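Local coordinates for nitrate transport protein (Xanthomonas axonopodis pv. citri, PDB 3KSX) that probably captures alkanesulfonates in the periplasm for uptake by a transporter, and here holds the sulfonate buffer MOPS, at residues A[171-175]-A[176-180]; A[184-187]-A[188-191]; A[190-194]-A[195-199]. All blocks are in the same frame, centred on the assembly; numbering follows the deposited sequence.

Contact 1: residues A[171-175]-A[176-180]; sequences RAAFA and AGQVD
Phe174 O takes two donors at the end of helix 167-175: the backbone Gly177 N at 3.1 Å and a water whose oxygen lies 2.9 Å from Phe174 O. The amide comes in from above the carbonyl plane, 65° out of it. The same water donates a second bond to Val179 O, 2.7 Å away, so it spans the mouth of the turn and ties the departing chain back to the helix. One residue earlier, Ala173 O receives Gln178 N at 2.9 Å, a fairly straight bond. With Gly177 at positive phi (82°) and the two backbone bonds, Gly177 N to Phe174 O and Gln178 N to Ala173 O, returning into the last turn, this is a Schellman motif, and it ends the helix by folding the chain back along its side.

The reversal brings Val179 onto the helix, where its two methyls part company. CG1 goes to the small Ala173, 3.7 Å from its CB. With CG anti to the backbone N (chi1 -168°), the Phe174 ring stands where Val179 CG2 can meet it obliquely at CD2, the two side chains crossing at about a right angle. Gln178 extends beyond CG and runs past Ala173, its amide oxygen OE1 3.2 Å from Ala173 CA.

In the fold, the turn joins the helix of a beta-alpha-beta crossover, from strand 161-164 to the parallel strand 181-185, to the second of those strands. Phe174 and Arg171 pack on Leu192 of helix 188-194, and Asp180 bonds to Arg133 at the start of the neighbouring strand.

Contact 2: residues A[184-187]-A[188-191]; sequences IWDP and WYSA
Asp186 and Ser190 face each other across the strand-to-helix turn that takes strand 181-185, in one of the two mixed sheets of this periplasmic binding protein, into helix 188-194. A cis peptide bond before Pro187 bends the chain here. Asp186 OD1 is held twice by one residue: Ser190 OG donates at 2.7 Å, on the syn side and 26° out of the carboxylate plane, while Ser190 N comes in at 3.0 Å, nearly along the C-O axis of OD1. Ser190 can do this because its OG stands beside its own backbone N (chi1 -66°), so hydroxyl and amide converge on one oxygen. Ala191 N to Pro187 O, 2.9 Å, closes the first regular helical turn; the bond from Tyr189 N to Trp185 O is weak.

Beside the turn, Trp188 packs against the strand. Its CD1 lies 3.6 Å from Ile184 CG1, and Trp185 O sits at the edge of the indole, in its plane, 3.5 Å from CD1. The edge carrying CD1 and NE1 is turned to the face of the Trp185 indole, an offset edge-to-face pair with planes at 83° and five-membered rings 5.9 Å apart between centroids. Ile184 CD1 covers that same face, 3.8 Å above its plane. The side chain of Trp185 also lies about 3 Å, nearest atoms, from the bound MOPS.

Further out, Pro167 and Arg171 of helix 167-175 pack on Trp188, and Thr267 of helix 261-269 touches Asp186, Pro187 and Ser190. The other carboxylate oxygen, Asp186 OD2, is hydrogen-bonded to His270 ND1, and the ring of His270 stacks on that of Tyr189.

Contact 3: residues A[190-194]-A[195-199]; sequences SALTL and DGSAR
Leu192 lies over the two residues that bring the chain back past the end of its helix: its CB is 4.0 Å from Ala198 CB, and its CG is 3.9 Å from Ser197 CB. Its carbonyl follows the same return, since Leu192 O accepts Ala198 N at 3.1 Å, with the donor standing 56° out of the carbonyl plane. Between them Asp195 N bonds to Ala191 O, and the chain reverses through Gly196, whose phi is positive (82°).

The carboxylate of Asp195 bridges the loop. Its CG sits between the backbone N and the carbonyl carbon (chi1 79°), which places OD1 where it accepts both Ser197 N at 3.0 Å and Ser197 OG at 2.7 Å, from one face of the carboxylate; the first bond makes an Asx turn. Thr193 joins through a CA-H...O contact, CA to Ala198 O, while its OG1 bonds back to Tyr189 O.

From here strand 198-203 runs along the edge of its sheet, antiparallel to 113-118, with Arg199 NE bonded to Ser119 O and its NH1 to Leu123 O. Ala198 is covered by Phe174 of helix 167-175.

In the fold
All three contacts are turns at the ends of helices flanking one five-stranded mixed sheet, and they follow in chain order. Contact 1 leads from helix 167-175 into strand 181-185, contact 2 from that strand into helix 188-194, and contact 3 from this helix to edge strand 198-203. Contacts 2 and 3 share Ser190 and Ala191, their centres about 8 Å apart; contact 1 is centred about 15 Å from contact 2 and 13 Å from contact 3. Arg171 and Phe174 link contact 1 to both others. Contact 2, centred about 12 Å from the chain centre, includes Trp185 beside the bound MOPS, while contacts 1 and 3 lie farther out, about 22 and 20 Å from that centre.

Contact 1: residues A[171-175]-A[176-180]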
ATOM      1  N   ARG A 171      -6.387 -13.768   5.820  1.00 23.56           N
ATOM      2  CA  ARG A 171      -7.843 -13.752   5.955  1.00 25.14           C
ATOM      3  C   ARG A 171      -8.252 -15.146   6.274  1.00 25.00           C
ATOM      4  O   ARG A 171      -9.147 -15.338   7.044  1.00 23.03           O
ATOM      5  CB  ARG A 171      -8.485 -13.408   4.617  1.00 24.16           C
ATOM      6  CG  ARG A 171      -9.979 -13.724   4.573  1.00 32.27           C
ATOM      7  CD  ARG A 171     -10.685 -12.569   5.187  1.00 35.63           C
ATOM      8  NE  ARG A 171     -12.120 -12.852   5.506  1.00 41.48           N
ATOM      9  CZ  ARG A 171     -12.555 -13.463   6.621  1.00 40.17           C
ATOM     10  NH1 ARG A 171     -11.696 -13.927   7.514  1.00 35.63           N
ATOM     11  NH2 ARG A 171     -13.857 -13.612   6.846  1.00 44.71           N
ATOM     12  N   ALA A 172      -7.555 -16.129   5.718  1.00 25.80           N
ATOM     13  CA  ALA A 172      -7.988 -17.531   5.947  1.00 26.57           C
ATOM     14  C   ALA A 172      -7.620 -17.974   7.339  1.00 27.51           C
ATOM     15  O   ALA A 172      -8.443 -18.677   7.989  1.00 26.34           O
ATOM     16  CB  ALA A 172      -7.474 -18.461   4.914  1.00 27.05           C
ATOM     17  N   ALA A 173      -6.416 -17.578   7.819  1.00 26.13           N
ATOM     18  CA  ALA A 173      -5.994 -17.858   9.216  1.00 26.20           C
ATOM     19  C   ALA A 173      -6.938 -17.189  10.229  1.00 26.24           C
ATOM     20  O   ALA A 173      -7.262 -17.753  11.293  1.00 26.44           O
ATOM     21  CB  ALA A 173      -4.573 -17.386   9.438  1.00 25.63           C
ATOM     22  N   PHE A 174      -7.364 -15.990   9.899  1.00 25.23           N
ATOM     23  CA  PHE A 174      -8.319 -15.208  10.748  1.00 25.84           C
ATOM     24  C   PHE A 174      -9.651 -15.987  10.801  1.00 24.73           C
ATOM     25  O   PHE A 174     -10.157 -16.200  11.895  1.00 25.57           O
ATOM     26  CB  PHE A 174      -8.560 -13.799  10.136  1.00 25.66           C
ATOM     27  CG  PHE A 174      -9.267 -12.810  11.045  1.00 24.59           C
ATOM     28  CD1 PHE A 174     -10.658 -12.696  11.010  1.00 25.82           C
ATOM     29  CD2 PHE A 174      -8.544 -11.961  11.890  1.00 23.50           C
ATOM     30  CE1 PHE A 174     -11.281 -11.782  11.819  1.00 23.69           C
ATOM     31  CE2 PHE A 174      -9.182 -11.091  12.720  1.00 24.46           C
ATOM     32  CZ  PHE A 174     -10.567 -11.010  12.660  1.00 25.91           C
ATOM     33  N   ALA A 175     -10.177 -16.399   9.638  1.00 25.51           N
ATOM     34  CA  ALA A 175     -11.447 -17.215   9.534  1.00 26.63           C
ATOM     35  C   ALA A 175     -11.365 -18.501  10.318  1.00 28.39           C
ATOM     36  O   ALA A 175     -12.365 -18.934  10.910  1.00 29.27           O
ATOM     37  CB  ALA A 175     -11.838 -17.514   8.107  1.00 27.71           C
ATOM     38  N   ALA A 176     -10.193 -19.085  10.365  1.00 27.48           N
ATOM     39  CA  ALA A 176      -9.963 -20.327  11.050  1.00 26.98           C
ATOM     40  C   ALA A 176      -9.624 -20.197  12.534  1.00 25.97           C
ATOM     41  O   ALA A 176      -9.390 -21.180  13.180  1.00 26.95           O
ATOM     42  CB  ALA A 176      -8.861 -21.119  10.273  1.00 28.58           C
ATOM     43  N   GLY A 177      -9.525 -18.997  13.092  1.00 23.27           N
ATOM     44  CA  GLY A 177      -9.302 -18.821  14.553  1.00 25.06           C
ATOM     45  C   GLY A 177      -7.848 -18.948  14.968  1.00 25.46           C
ATOM     46  O   GLY A 177      -7.534 -19.087  16.131  1.00 27.35           O
ATOM     47  N   GLN A 178      -6.954 -18.826  14.010  1.00 25.52           N
ATOM     48  CA  GLN A 178      -5.492 -19.018  14.243  1.00 27.06           C
ATOM     49  C   GLN A 178      -4.736 -17.694  14.625  1.00 27.16           C
ATOM     50  O   GLN A 178      -3.557 -17.723  14.923  1.00 28.17           O
ATOM     51  CB  GLN A 178      -4.862 -19.576  12.974  1.00 27.06           C
ATOM     52  CG  GLN A 178      -5.469 -20.952  12.554  1.00 30.49           C
ATOM     53  CD  GLN A 178      -4.992 -21.430  11.245  1.00 33.43           C
ATOM     54  OE1 GLN A 178      -5.187 -20.773  10.201  1.00 35.12           O
ATOM     55  NE2 GLN A 178      -4.414 -22.631  11.247  1.00 35.62           N
ATOM     56  N   VAL A 179      -5.404 -16.556  14.536  1.00 27.74           N
ATOM     57  CA  VAL A 179      -4.710 -15.304  14.848  1.00 28.91           C
ATOM     58  C   VAL A 179      -5.533 -14.460  15.842  1.00 28.33           C
ATOM     59  O   VAL A 179      -6.773 -14.515  15.893  1.00 28.34           O
ATOM     60  CB  VAL A 179      -4.415 -14.464  13.569  1.00 30.15           C
ATOM     61  CG1 VAL A 179      -3.970 -15.329  12.420  1.00 33.28           C
ATOM     62  CG2 VAL A 179      -5.641 -13.803  13.171  1.00 27.22           C
ATOM     63  N   ASP A 180      -4.830 -13.680  16.645  1.00 27.39           N
ATOM     64  CA  ASP A 180      -5.479 -12.900  17.675  1.00 25.48           C
ATOM     65  C   ASP A 180      -5.814 -11.547  17.107  1.00 25.22           C
ATOM     66  O   ASP A 180      -6.805 -10.914  17.538  1.00 22.96           O
ATOM     67  CB  ASP A 180      -4.517 -12.807  18.889  1.00 26.53           C
ATOM     68  CG  ASP A 180      -4.267 -14.167  19.558  1.00 28.59           C
ATOM     69  OD1 ASP A 180      -5.227 -14.845  20.001  1.00 35.19           O
ATOM     70  OD2 ASP A 180      -3.113 -14.544  19.756  1.00 26.65           O
TER
HETATM   71  O   HOH W   1      -8.551 -15.697  14.289  1.00 29.09           O

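Contact 2: residues A[184-187]-A[188-191]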
ATOM      1  N   ILE A 184      -3.977  -4.884   8.726  1.00 18.41           N
ATOM      2  CA  ILE A 184      -4.448  -4.974   7.285  1.00 19.84           C
ATOM      3  C   ILE A 184      -5.088  -3.678   6.838  1.00 22.53           C
ATOM      4  O   ILE A 184      -5.335  -2.810   7.646  1.00 24.92           O
ATOM      5  CB  ILE A 184      -5.420  -6.197   7.081  1.00 19.96           C
ATOM      6  CG1 ILE A 184      -5.649  -6.558   5.597  1.00 19.58           C
ATOM      7  CG2 ILE A 184      -6.812  -5.951   7.793  1.00 19.27           C
ATOM      8  CD1 ILE A 184      -4.372  -6.916   4.806  1.00 18.80           C
ATOM      9  N   TRP A 185      -5.336  -3.539   5.566  1.00 21.20           N
ATOM     10  CA  TRP A 185      -5.896  -2.293   5.058  1.00 23.22           C
ATOM     11  C   TRP A 185      -7.255  -2.621   4.413  1.00 23.14           C
ATOM     12  O   TRP A 185      -7.680  -3.772   4.401  1.00 22.30           O
ATOM     13  CB  TRP A 185      -4.878  -1.721   4.058  1.00 20.94           C
ATOM     14  CG  TRP A 185      -4.240  -2.734   3.157  1.00 21.41           C
ATOM     15  CD1 TRP A 185      -4.682  -3.167   1.962  1.00 26.64           C
ATOM     16  CD2 TRP A 185      -3.010  -3.456   3.418  1.00 21.47           C
ATOM     17  NE1 TRP A 185      -3.822  -4.106   1.456  1.00 25.89           N
ATOM     18  CE2 TRP A 185      -2.806  -4.332   2.341  1.00 24.02           C
ATOM     19  CE3 TRP A 185      -2.097  -3.456   4.468  1.00 23.22           C
ATOM     20  CZ2 TRP A 185      -1.668  -5.124   2.221  1.00 22.17           C
ATOM     21  CZ3 TRP A 185      -1.003  -4.322   4.386  1.00 22.12           C
ATOM     22  CH2 TRP A 185      -0.814  -5.158   3.278  1.00 24.30           C
ATOM     23  N   ASP A 186      -7.943  -1.595   3.908  1.00 23.73           N
ATOM     24  CA  ASP A 186      -9.102  -1.745   3.030  1.00 25.86           C
ATOM     25  C   ASP A 186      -8.737  -2.447   1.707  1.00 25.72           C
ATOM     26  O   ASP A 186      -7.652  -2.214   1.132  1.00 27.27           O
ATOM     27  CB  ASP A 186      -9.749  -0.400   2.709  1.00 26.54           C
ATOM     28  CG  ASP A 186     -10.915  -0.087   3.590  1.00 27.84           C
ATOM     29  OD1 ASP A 186     -11.584  -1.014   4.092  1.00 27.23           O
ATOM     30  OD2 ASP A 186     -11.143   1.109   3.816  1.00 24.72           O
ATOM     31  N   PRO A 187      -9.649  -3.281   1.204  1.00 24.99           N
ATOM     32  CA  PRO A 187     -11.065  -3.407   1.659  1.00 25.63           C
ATOM     33  C   PRO A 187     -11.361  -4.474   2.714  1.00 25.59           C
ATOM     34  O   PRO A 187     -12.517  -4.619   3.088  1.00 25.11           O
ATOM     35  CB  PRO A 187     -11.782  -3.793   0.352  1.00 25.25           C
ATOM     36  CG  PRO A 187     -10.720  -4.813  -0.275  1.00 26.22           C
ATOM     37  CD  PRO A 187      -9.374  -4.096  -0.010  1.00 24.97           C
ATOM     38  N   TRP A 188     -10.347  -5.226   3.151  1.00 25.66           N
ATOM     39  CA  TRP A 188     -10.518  -6.252   4.202  1.00 25.91           C
ATOM     40  C   TRP A 188     -11.072  -5.618   5.484  1.00 25.60           C
ATOM     41  O   TRP A 188     -12.013  -6.135   6.052  1.00 23.68           O
ATOM     42  CB  TRP A 188      -9.216  -7.004   4.480  1.00 28.48           C
ATOM     43  CG  TRP A 188      -8.481  -7.418   3.211  1.00 30.62           C
ATOM     44  CD1 TRP A 188      -7.540  -6.672   2.482  1.00 31.67           C
ATOM     45  CD2 TRP A 188      -8.603  -8.658   2.541  1.00 38.09           C
ATOM     46  NE1 TRP A 188      -7.112  -7.387   1.396  1.00 40.07           N
ATOM     47  CE2 TRP A 188      -7.737  -8.612   1.403  1.00 36.97           C
ATOM     48  CE3 TRP A 188      -9.366  -9.791   2.767  1.00 37.49           C
ATOM     49  CZ2 TRP A 188      -7.599  -9.690   0.517  1.00 44.50           C
ATOM     50  CZ3 TRP A 188      -9.250 -10.881   1.857  1.00 44.02           C
ATOM     51  CH2 TRP A 188      -8.370 -10.818   0.750  1.00 45.37           C
ATOM     52  N   TYR A 189     -10.533  -4.484   5.936  1.00 23.01           N
ATOM     53  CA  TYR A 189     -11.121  -3.738   7.040  1.00 22.55           C
ATOM     54  C   TYR A 189     -12.646  -3.550   6.898  1.00 22.83           C
ATOM     55  O   TYR A 189     -13.456  -3.944   7.766  1.00 23.59           O
ATOM     56  CB  TYR A 189     -10.403  -2.375   7.133  1.00 21.96           C
ATOM     57  CG  TYR A 189     -11.060  -1.371   7.963  1.00 25.06           C
ATOM     58  CD1 TYR A 189     -11.666  -1.724   9.180  1.00 27.32           C
ATOM     59  CD2 TYR A 189     -11.022  -0.032   7.605  1.00 22.96           C
ATOM     60  CE1 TYR A 189     -12.274  -0.768   9.966  1.00 27.13           C
ATOM     61  CE2 TYR A 189     -11.592   0.928   8.385  1.00 23.43           C
ATOM     62  CZ  TYR A 189     -12.243   0.558   9.563  1.00 25.32           C
ATOM     63  OH  TYR A 189     -12.832   1.530  10.356  1.00 27.59           O
ATOM     64  N   SER A 190     -13.040  -2.959   5.798  1.00 23.78           N
ATOM     65  CA  SER A 190     -14.491  -2.635   5.672  1.00 23.15           C
ATOM     66  C   SER A 190     -15.328  -3.903   5.590  1.00 24.39           C
ATOM     67  O   SER A 190     -16.404  -3.963   6.206  1.00 24.38           O
ATOM     68  CB  SER A 190     -14.731  -1.732   4.465  1.00 22.74           C
ATOM     69  OG  SER A 190     -14.115  -0.441   4.638  1.00 23.26           O
ATOM     70  N   ALA A 191     -14.840  -4.894   4.832  1.00 24.29           N
ATOM     71  CA  ALA A 191     -15.549  -6.187   4.542  1.00 23.04           C
ATOM     72  C   ALA A 191     -15.800  -6.933   5.858  1.00 23.25           C
ATOM     73  O   ALA A 191     -16.946  -7.303   6.149  1.00 23.90           O
ATOM     74  CB  ALA A 191     -14.703  -7.077   3.537  1.00 24.39           C
TER

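Contact 3: residues A[190-194]-A[195-199]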
ATOM      1  N   SER A 190     -13.040  -2.959   5.798  1.00 23.78           N
ATOM      2  CA  SER A 190     -14.491  -2.635   5.672  1.00 23.15           C
ATOM      3  C   SER A 190     -15.328  -3.903   5.590  1.00 24.39           C
ATOM      4  O   SER A 190     -16.404  -3.963   6.206  1.00 24.38           O
ATOM      5  CB  SER A 190     -14.731  -1.732   4.465  1.00 22.74           C
ATOM      6  OG  SER A 190     -14.115  -0.441   4.638  1.00 23.26           O
ATOM      7  N   ALA A 191     -14.840  -4.894   4.832  1.00 24.29           N
ATOM      8  CA  ALA A 191     -15.549  -6.187   4.542  1.00 23.04           C
ATOM      9  C   ALA A 191     -15.800  -6.933   5.858  1.00 23.25           C
ATOM     10  O   ALA A 191     -16.946  -7.303   6.149  1.00 23.90           O
ATOM     11  CB  ALA A 191     -14.703  -7.077   3.537  1.00 24.39           C
ATOM     12  N   LEU A 192     -14.747  -7.105   6.665  1.00 22.91           N
ATOM     13  CA  LEU A 192     -14.825  -7.905   7.893  1.00 24.62           C
ATOM     14  C   LEU A 192     -15.563  -7.168   9.044  1.00 25.12           C
ATOM     15  O   LEU A 192     -16.223  -7.776   9.888  1.00 25.76           O
ATOM     16  CB  LEU A 192     -13.406  -8.313   8.320  1.00 24.30           C
ATOM     17  CG  LEU A 192     -12.838  -9.582   7.688  1.00 29.45           C
ATOM     18  CD1 LEU A 192     -12.545  -9.441   6.230  1.00 30.88           C
ATOM     19  CD2 LEU A 192     -11.534 -10.002   8.387  1.00 29.99           C
ATOM     20  N   THR A 193     -15.466  -5.850   9.110  1.00 23.84           N
ATOM     21  CA  THR A 193     -16.145  -5.121  10.161  1.00 23.68           C
ATOM     22  C   THR A 193     -17.653  -5.088   9.769  1.00 25.46           C
ATOM     23  O   THR A 193     -18.555  -5.163  10.648  1.00 27.68           O
ATOM     24  CB  THR A 193     -15.524  -3.689  10.392  1.00 23.89           C
ATOM     25  OG1 THR A 193     -15.493  -2.967   9.153  1.00 24.85           O
ATOM     26  CG2 THR A 193     -14.125  -3.831  10.931  1.00 24.90           C
ATOM     27  N   LEU A 194     -17.949  -5.040   8.453  1.00 23.73           N
ATOM     28  CA  LEU A 194     -19.358  -4.929   8.072  1.00 25.06           C
ATOM     29  C   LEU A 194     -20.088  -6.261   8.188  1.00 23.93           C
ATOM     30  O   LEU A 194     -21.324  -6.328   8.493  1.00 25.16           O
ATOM     31  CB  LEU A 194     -19.535  -4.353   6.677  1.00 25.81           C
ATOM     32  CG  LEU A 194     -19.444  -2.806   6.586  1.00 31.77           C
ATOM     33  CD1 LEU A 194     -19.524  -2.439   5.145  1.00 35.24           C
ATOM     34  CD2 LEU A 194     -20.501  -1.946   7.371  1.00 37.01           C
ATOM     35  N   ASP A 195     -19.375  -7.343   7.970  1.00 23.61           N
ATOM     36  CA  ASP A 195     -20.071  -8.658   8.035  1.00 24.95           C
ATOM     37  C   ASP A 195     -20.013  -9.279   9.429  1.00 23.80           C
ATOM     38  O   ASP A 195     -20.533 -10.418   9.625  1.00 23.90           O
ATOM     39  CB  ASP A 195     -19.579  -9.583   6.916  1.00 25.24           C
ATOM     40  CG  ASP A 195     -18.230 -10.244   7.193  1.00 29.96           C
ATOM     41  OD1 ASP A 195     -17.631 -10.081   8.277  1.00 28.37           O
ATOM     42  OD2 ASP A 195     -17.745 -10.954   6.266  1.00 31.88           O
ATOM     43  N   GLY A 196     -19.455  -8.542  10.380  1.00 21.78           N
ATOM     44  CA  GLY A 196     -19.355  -8.996  11.786  1.00 22.22           C
ATOM     45  C   GLY A 196     -18.217  -9.941  12.161  1.00 22.12           C
ATOM     46  O   GLY A 196     -18.102 -10.352  13.323  1.00 23.25           O
ATOM     47  N   SER A 197     -17.314 -10.162  11.223  1.00 21.32           N
ATOM     48  CA  SER A 197     -16.118 -10.999  11.451  1.00 22.95           C
ATOM     49  C   SER A 197     -15.106 -10.356  12.452  1.00 22.35           C
ATOM     50  O   SER A 197     -14.382 -11.080  13.207  1.00 22.13           O
ATOM     51  CB  SER A 197     -15.388 -11.229  10.118  1.00 24.42           C
ATOM     52  OG  SER A 197     -16.066 -12.110   9.241  1.00 29.79           O
ATOM     53  N   ALA A 198     -15.033  -9.030  12.444  1.00 20.51           N
ATOM     54  CA  ALA A 198     -14.008  -8.280  13.177  1.00 21.69           C
ATOM     55  C   ALA A 198     -14.489  -6.970  13.806  1.00 22.39           C
ATOM     56  O   ALA A 198     -15.521  -6.367  13.374  1.00 24.15           O
ATOM     57  CB  ALA A 198     -12.819  -7.958  12.239  1.00 21.91           C
ATOM     58  N   ARG A 199     -13.776  -6.567  14.852  1.00 23.91           N
ATOM     59  CA  ARG A 199     -13.882  -5.231  15.439  1.00 25.69           C
ATOM     60  C   ARG A 199     -12.618  -4.477  15.118  1.00 24.65           C
ATOM     61  O   ARG A 199     -11.560  -5.074  15.111  1.00 23.76           O
ATOM     62  CB  ARG A 199     -14.029  -5.226  16.984  1.00 24.31           C
ATOM     63  CG  ARG A 199     -15.414  -5.689  17.490  1.00 29.19           C
ATOM     64  CD  ARG A 199     -15.399  -5.643  19.003  1.00 30.03           C
ATOM     65  NE  ARG A 199     -14.751  -6.819  19.600  1.00 28.39           N
ATOM     66  CZ  ARG A 199     -13.589  -6.760  20.279  1.00 30.72           C
ATOM     67  NH1 ARG A 199     -12.907  -5.637  20.458  1.00 28.73           N
ATOM     68  NH2 ARG A 199     -13.113  -7.848  20.812  1.00 28.77           N
TER